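Long-range contacts in 2-pyrone-4,6-dicarboxylic acid hydrolase, putative (Pseudomonas putida, PDB 2FFI), which is probably a lactonase of the amidohydrolase family that hydrolyses 2-pyrone-4,6-dicarboxylate, although this activity is only a putative assignment: residues L65-R70 against M88-V93; R107-N112 against Q136-E141. All coordinates share one frame; numbering follows the deposited sequence.

Interaction 1 of 2, residues L65-R70 against M88-V93; sequences LGTDNR and MLERDV
M88 O is met by two residues of the loop 65-70. N69 ND2 gives M88 O a hydrogen bond of 3.1 Å. The oxygen lies close to the plane of the N69 amide, but ND2 stands above the carbonyl plane of M88 and not on a lone pair. T67 adds a CA-H...O contact, with T67 CA 3.5 Å from M88 O. The other end of the amide works in reverse. N69 OD1 accepts from M88 N at 3.2 Å, and this bond is nearly straight (172°). One side chain therefore satisfies both backbone polar groups of M88, and the two bonds fix which way the amide is flipped. N69 CG lies beside its own backbone N (chi1 -54°), which turns the amide to M88. N69 also stands just before helix 70-78, at the N-cap position, without a capping bond.

The two segments lie in the loops before and after helix 70-78 in the TIM-barrel fold of the amidohydrolases, and R70 begins that helix. L65 to D68 forms a type II' turn, with G66 at positive phi. Q61 NE2 bonds to G66 O and D68 O and braces this turn. At the outer side, T67 and E90 cross at about a right angle. T67 OG1 gives E90 OE1 a weak bond of 3.0 Å. The CB of M88, a selenomethionine, lies 3.6 Å from G66 O. N69 and L89 both rest on M101 of helix 95-102.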
loop_
_atom_site.group_PDB
_atom_site.type_symbol
_atom_site.label_atom_id
_atom_site.label_comp_id
_atom_site.label_asym_id
_atom_site.label_seq_id
_atom_site.Cartn_x
_atom_site.Cartn_y
_atom_site.Cartn_z
ATOM N N LEU A 65 -11.001 -1.868 -10.513
ATOM C CA LEU A 65 -11.701 -3.135 -10.377
ATOM C C LEU A 65 -12.754 -3.050 -9.268
ATOM O O LEU A 65 -13.614 -3.925 -9.137
ATOM C CB LEU A 65 -10.700 -4.279 -10.103
ATOM C CG LEU A 65 -9.838 -4.719 -11.294
ATOM C CD1 LEU A 65 -8.978 -5.960 -10.964
ATOM C CD2 LEU A 65 -10.756 -5.044 -12.456
ATOM N N GLY A 66 -12.678 -1.981 -8.480
ATOM C CA GLY A 66 -13.622 -1.773 -7.402
ATOM C C GLY A 66 -13.673 -2.921 -6.424
ATOM O O GLY A 66 -12.640 -3.398 -5.972
ATOM N N THR A 67 -14.880 -3.381 -6.110
ATOM C CA THR A 67 -15.054 -4.465 -5.150
ATOM C C THR A 67 -14.813 -5.871 -5.691
ATOM O O THR A 67 -14.743 -6.827 -4.922
ATOM C CB THR A 67 -16.437 -4.408 -4.525
ATOM O OG1 THR A 67 -16.618 -3.116 -3.940
ATOM C CG2 THR A 67 -16.561 -5.437 -3.429
ATOM N N ASP A 68 -14.682 -6.011 -7.005
ATOM C CA ASP A 68 -14.429 -7.327 -7.571
ATOM C C ASP A 68 -12.981 -7.721 -7.272
ATOM O O ASP A 68 -12.056 -7.287 -7.963
ATOM C CB ASP A 68 -14.668 -7.311 -9.081
ATOM C CG ASP A 68 -14.632 -8.702 -9.683
ATOM O OD1 ASP A 68 -14.709 -9.672 -8.893
ATOM O OD2 ASP A 68 -14.545 -8.828 -10.927
ATOM N N ASN A 69 -12.790 -8.529 -6.233
ATOM C CA ASN A 69 -11.457 -8.980 -5.843
ATOM C C ASN A 69 -11.171 -10.403 -6.325
ATOM O O ASN A 69 -10.331 -11.090 -5.752
ATOM C CB ASN A 69 -11.310 -8.969 -4.323
ATOM C CG ASN A 69 -11.651 -7.634 -3.698
ATOM O OD1 ASN A 69 -10.927 -6.647 -3.856
ATOM N ND2 ASN A 69 -12.756 -7.603 -2.959
ATOM N N ARG A 70 -11.877 -10.842 -7.362
ATOM C CA ARG A 70 -11.714 -12.194 -7.904
ATOM C C ARG A 70 -10.315 -12.523 -8.451
ATOM O O ARG A 70 -9.803 -13.629 -8.229
ATOM C CB ARG A 70 -12.740 -12.450 -9.014
ATOM C CG ARG A 70 -14.182 -12.612 -8.556
ATOM C CD ARG A 70 -15.110 -12.854 -9.760
ATOM N NE ARG A 70 -15.123 -11.701 -10.662
ATOM C CZ ARG A 70 -15.674 -11.698 -11.874
ATOM N NH1 ARG A 70 -16.264 -12.793 -12.340
ATOM N NH2 ARG A 70 -15.631 -10.598 -12.623
HETATM N N MSE A 88 -10.717 -4.420 -1.561
HETATM C CA MSE A 88 -11.644 -3.302 -1.420
HETATM C C MSE A 88 -13.026 -3.920 -1.217
HETATM O O MSE A 88 -13.489 -4.721 -2.022
HETATM C CB MSE A 88 -11.608 -2.385 -2.649
HETATM C CG MSE A 88 -10.374 -1.473 -2.684
HETATM SE SE MSE A 88 -10.357 -0.099 -4.091
HETATM C CE MSE A 88 -11.555 1.196 -3.224
ATOM N N LEU A 89 -13.672 -3.563 -0.117
ATOM C CA LEU A 89 -14.974 -4.128 0.212
ATOM C C LEU A 89 -16.136 -3.160 0.057
ATOM O O LEU A 89 -15.996 -1.952 0.252
ATOM C CB LEU A 89 -14.947 -4.647 1.642
ATOM C CG LEU A 89 -13.841 -5.651 1.949
ATOM C CD1 LEU A 89 -13.753 -5.837 3.458
ATOM C CD2 LEU A 89 -14.116 -6.966 1.248
ATOM N N GLU A 90 -17.299 -3.707 -0.277
ATOM C CA GLU A 90 -18.490 -2.890 -0.447
ATOM C C GLU A 90 -18.908 -2.383 0.934
ATOM O O GLU A 90 -18.501 -2.936 1.953
ATOM C CB GLU A 90 -19.612 -3.718 -1.082
ATOM C CG GLU A 90 -20.545 -2.942 -2.025
ATOM C CD GLU A 90 -20.111 -3.012 -3.481
ATOM O OE1 GLU A 90 -19.457 -2.065 -3.981
ATOM O OE2 GLU A 90 -20.424 -4.032 -4.133
ATOM N N ARG A 91 -19.713 -1.326 0.963
ATOM C CA ARG A 91 -20.163 -0.730 2.217
ATOM C C ARG A 91 -20.466 -1.759 3.305
ATOM O O ARG A 91 -19.725 -1.871 4.267
ATOM C CB ARG A 91 -21.403 0.139 1.979
ATOM C CG ARG A 91 -21.717 1.104 3.121
ATOM C CD ARG A 91 -20.930 2.410 2.994
ATOM N NE ARG A 91 -21.578 3.349 2.071
ATOM C CZ ARG A 91 -21.139 4.579 1.802
ATOM N NH1 ARG A 91 -20.038 5.042 2.383
ATOM N NH2 ARG A 91 -21.801 5.353 0.948
ATOM N N ASP A 92 -21.557 -2.505 3.160
ATOM C CA ASP A 92 -21.920 -3.505 4.156
ATOM C C ASP A 92 -21.564 -4.935 3.741
ATOM O O ASP A 92 -22.140 -5.497 2.807
ATOM C CB ASP A 92 -23.415 -3.396 4.497
ATOM C CG ASP A 92 -24.292 -3.145 3.268
ATOM O OD1 ASP A 92 -24.443 -4.064 2.427
ATOM O OD2 ASP A 92 -24.837 -2.019 3.142
ATOM N N VAL A 93 -20.602 -5.519 4.449
ATOM C CA VAL A 93 -20.142 -6.872 4.160
ATOM C C VAL A 93 -20.168 -7.718 5.425
ATOM O O VAL A 93 -19.866 -7.228 6.512
ATOM C CB VAL A 93 -18.709 -6.849 3.605
ATOM C CG1 VAL A 93 -18.302 -8.247 3.177
ATOM C CG2 VAL A 93 -18.625 -5.889 2.430
#

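Interaction 2 of 2, residues R107-N112 against Q136-E141; sequences RGVRLN and QGWHVE. With PO4 (phosphate ion), chain C.
H139 CG sits between its backbone N and carbonyl carbon (chi1 59°), which swings the imidazole over G108. R110 CG is anti to the backbone N (chi1 -163°), and the extended chain beyond it runs past E141 to the phosphate. The contact joins the two strands of a beta-alpha-beta unit of the barrel, parallel neighbours linked through helix 127-136. V109 N bonds to H139 O at 2.9 Å, and E141 N to V109 O at 2.7 Å. Weak bonds from H139 N to R107 O and from L111 N to E141 O continue the pairing at both ends. G108 CA lies over the face of the H139 ring, 3.9 Å from its centroid. Glycine lets the backbone lie close to this ring. On the other face of the sheet, V109 CG1 touches W138 CE3 at 3.5 Å. R107 CA packs over the five-membered ring of W138.

R110 CG lies 3.6 Å from E141 CB. R110 NE and E141 OE2 are too far apart for a salt bridge, and no N-H points at that oxygen. E141 OE2 pairs with K197, and R110 NH1 with D166. A leucine in place of R110 would remove the guanidinium and would probably leave D166 and the phosphate without this cationic mate. R110 NH2 donates to PO4 O1 at 2.7 Å, and NH1 bonds to the same oxygen at a distance too short to be trusted.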
loop_
_atom_site.group_PDB
_atom_site.type_symbol
_atom_site.label_atom_id
_atom_site.label_comp_id
_atom_site.label_asym_id
_atom_site.label_seq_id
_atom_site.Cartn_x
_atom_site.Cartn_y
_atom_site.Cartn_z
ATOM N N ARG A 107 -4.969 -9.432 4.276
ATOM C CA ARG A 107 -4.801 -8.919 5.622
ATOM C C ARG A 107 -5.187 -7.453 5.851
ATOM O O ARG A 107 -4.859 -6.864 6.887
ATOM C CB ARG A 107 -3.352 -9.122 6.057
ATOM C CG ARG A 107 -3.135 -10.193 7.119
ATOM C CD ARG A 107 -3.535 -11.569 6.644
ATOM N NE ARG A 107 -2.611 -12.553 7.171
ATOM C CZ ARG A 107 -2.653 -13.839 6.863
ATOM N NH1 ARG A 107 -1.753 -14.670 7.379
ATOM N NH2 ARG A 107 -3.597 -14.289 6.044
ATOM N N GLY A 108 -5.878 -6.853 4.891
ATOM C CA GLY A 108 -6.259 -5.464 5.055
ATOM C C GLY A 108 -7.287 -5.041 4.043
ATOM O O GLY A 108 -7.622 -5.817 3.146
ATOM N N VAL A 109 -7.816 -3.830 4.210
ATOM C CA VAL A 109 -8.797 -3.279 3.278
ATOM C C VAL A 109 -8.311 -1.897 2.910
ATOM O O VAL A 109 -7.777 -1.175 3.758
ATOM C CB VAL A 109 -10.231 -3.129 3.885
ATOM C CG1 VAL A 109 -10.823 -4.494 4.228
ATOM C CG2 VAL A 109 -10.187 -2.262 5.121
ATOM N N ARG A 110 -8.487 -1.538 1.642
ATOM C CA ARG A 110 -8.072 -0.236 1.137
ATOM C C ARG A 110 -9.313 0.524 0.713
ATOM O O ARG A 110 -10.095 0.053 -0.106
ATOM C CB ARG A 110 -7.146 -0.390 -0.073
ATOM C CG ARG A 110 -6.330 0.868 -0.427
ATOM C CD ARG A 110 -5.956 0.874 -1.912
ATOM N NE ARG A 110 -4.783 1.698 -2.228
ATOM C CZ ARG A 110 -4.260 1.803 -3.451
ATOM N NH1 ARG A 110 -3.194 2.561 -3.656
ATOM N NH2 ARG A 110 -4.809 1.159 -4.481
ATOM N N LEU A 111 -9.502 1.701 1.282
ATOM C CA LEU A 111 -10.647 2.529 0.938
ATOM C C LEU A 111 -10.350 3.144 -0.431
ATOM O O LEU A 111 -11.218 3.165 -1.324
ATOM C CB LEU A 111 -10.817 3.630 1.986
ATOM C CG LEU A 111 -10.975 3.140 3.427
ATOM C CD1 LEU A 111 -11.107 4.316 4.336
ATOM C CD2 LEU A 111 -12.190 2.236 3.541
ATOM N N ASN A 112 -9.110 3.635 -0.570
ATOM C CA ASN A 112 -8.589 4.268 -1.791
ATOM C C ASN A 112 -9.465 5.393 -2.346
ATOM O O ASN A 112 -10.282 5.168 -3.236
ATOM C CB ASN A 112 -8.363 3.216 -2.881
ATOM C CG ASN A 112 -7.856 3.821 -4.188
ATOM O OD1 ASN A 112 -6.706 4.264 -4.294
ATOM N ND2 ASN A 112 -8.720 3.839 -5.194
ATOM N N GLN A 136 -11.686 -8.687 12.573
ATOM C CA GLN A 136 -10.837 -9.608 11.810
ATOM C C GLN A 136 -9.368 -9.257 12.019
ATOM O O GLN A 136 -8.485 -10.044 11.698
ATOM C CB GLN A 136 -11.160 -9.552 10.314
ATOM C CG GLN A 136 -10.831 -10.845 9.580
ATOM C CD GLN A 136 -11.700 -11.995 10.043
ATOM O OE1 GLN A 136 -11.384 -13.155 9.802
ATOM N NE2 GLN A 136 -12.812 -11.676 10.706
ATOM N N GLY A 137 -9.117 -8.071 12.557
ATOM C CA GLY A 137 -7.751 -7.658 12.814
ATOM C C GLY A 137 -7.091 -7.004 11.626
ATOM O O GLY A 137 -5.943 -6.595 11.716
ATOM N N TRP A 138 -7.824 -6.911 10.519
ATOM C CA TRP A 138 -7.342 -6.307 9.275
ATOM C C TRP A 138 -7.020 -4.829 9.426
ATOM O O TRP A 138 -7.667 -4.119 10.183
ATOM C CB TRP A 138 -8.391 -6.465 8.164
ATOM C CG TRP A 138 -8.462 -7.826 7.583
ATOM C CD1 TRP A 138 -7.708 -8.903 7.934
ATOM C CD2 TRP A 138 -9.303 -8.259 6.503
ATOM N NE1 TRP A 138 -8.020 -9.992 7.131
ATOM C CE2 TRP A 138 -8.993 -9.620 6.247
ATOM C CE3 TRP A 138 -10.288 -7.632 5.731
ATOM C CZ2 TRP A 138 -9.627 -10.358 5.254
ATOM C CZ3 TRP A 138 -10.925 -8.373 4.739
ATOM C CH2 TRP A 138 -10.589 -9.725 4.510
ATOM N N HIS A 139 -6.019 -4.358 8.698
ATOM C CA HIS A 139 -5.681 -2.948 8.781
ATOM C C HIS A 139 -6.404 -2.203 7.673
ATOM O O HIS A 139 -6.964 -2.825 6.765
ATOM C CB HIS A 139 -4.172 -2.732 8.662
ATOM C CG HIS A 139 -3.577 -3.247 7.387
ATOM N ND1 HIS A 139 -3.333 -4.584 7.161
ATOM C CD2 HIS A 139 -3.163 -2.598 6.274
ATOM C CE1 HIS A 139 -2.791 -4.735 5.964
ATOM N NE2 HIS A 139 -2.677 -3.545 5.406
ATOM N N VAL A 140 -6.404 -0.876 7.760
ATOM C CA VAL A 140 -7.058 -0.032 6.763
ATOM C C VAL A 140 -6.029 0.821 6.034
ATOM O O VAL A 140 -5.306 1.613 6.649
ATOM C CB VAL A 140 -8.127 0.892 7.407
ATOM C CG1 VAL A 140 -7.597 1.491 8.690
ATOM C CG2 VAL A 140 -8.513 2.011 6.433
ATOM N N GLU A 141 -5.969 0.644 4.713
ATOM C CA GLU A 141 -5.025 1.380 3.872
ATOM C C GLU A 141 -5.606 2.678 3.347
ATOM O O GLU A 141 -6.714 2.703 2.817
ATOM C CB GLU A 141 -4.589 0.523 2.688
ATOM C CG GLU A 141 -3.121 0.645 2.360
ATOM C CD GLU A 141 -2.787 0.020 1.028
ATOM O OE1 GLU A 141 -3.414 -1.003 0.683
ATOM O OE2 GLU A 141 -1.891 0.535 0.326
HETATM P P PO4 C . -1.844 2.880 -6.664
HETATM O O1 PO4 C . -2.778 1.919 -6.027
HETATM O O2 PO4 C . -2.574 4.120 -7.033
HETATM O O3 PO4 C . -0.760 3.220 -5.713
HETATM O O4 PO4 C . -1.270 2.265 -7.886
#

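In the fold
The centres of interaction 1 and interaction 2 are 12 Å apart, on the same side of the centre of the chain, and the contacts touch. L89 CD1 packs on V109 CG1 at 3.3 Å, and M88 CE lies 3.8 Å from N112 CB. V87, just before M88, makes backbone hydrogen bonds with G108 and R110. The loop 88-93 thus runs on from a segment paired with strand 108-110. The phosphate, probably from the crystallisation liquor, is held by R110 and H167. It lies beyond the C-terminal end of strand 108-110, the barrel end where amidohydrolases carry their active site. Interaction 1 lies farther out: M88 SE is 8.1 Å from PO4 O1.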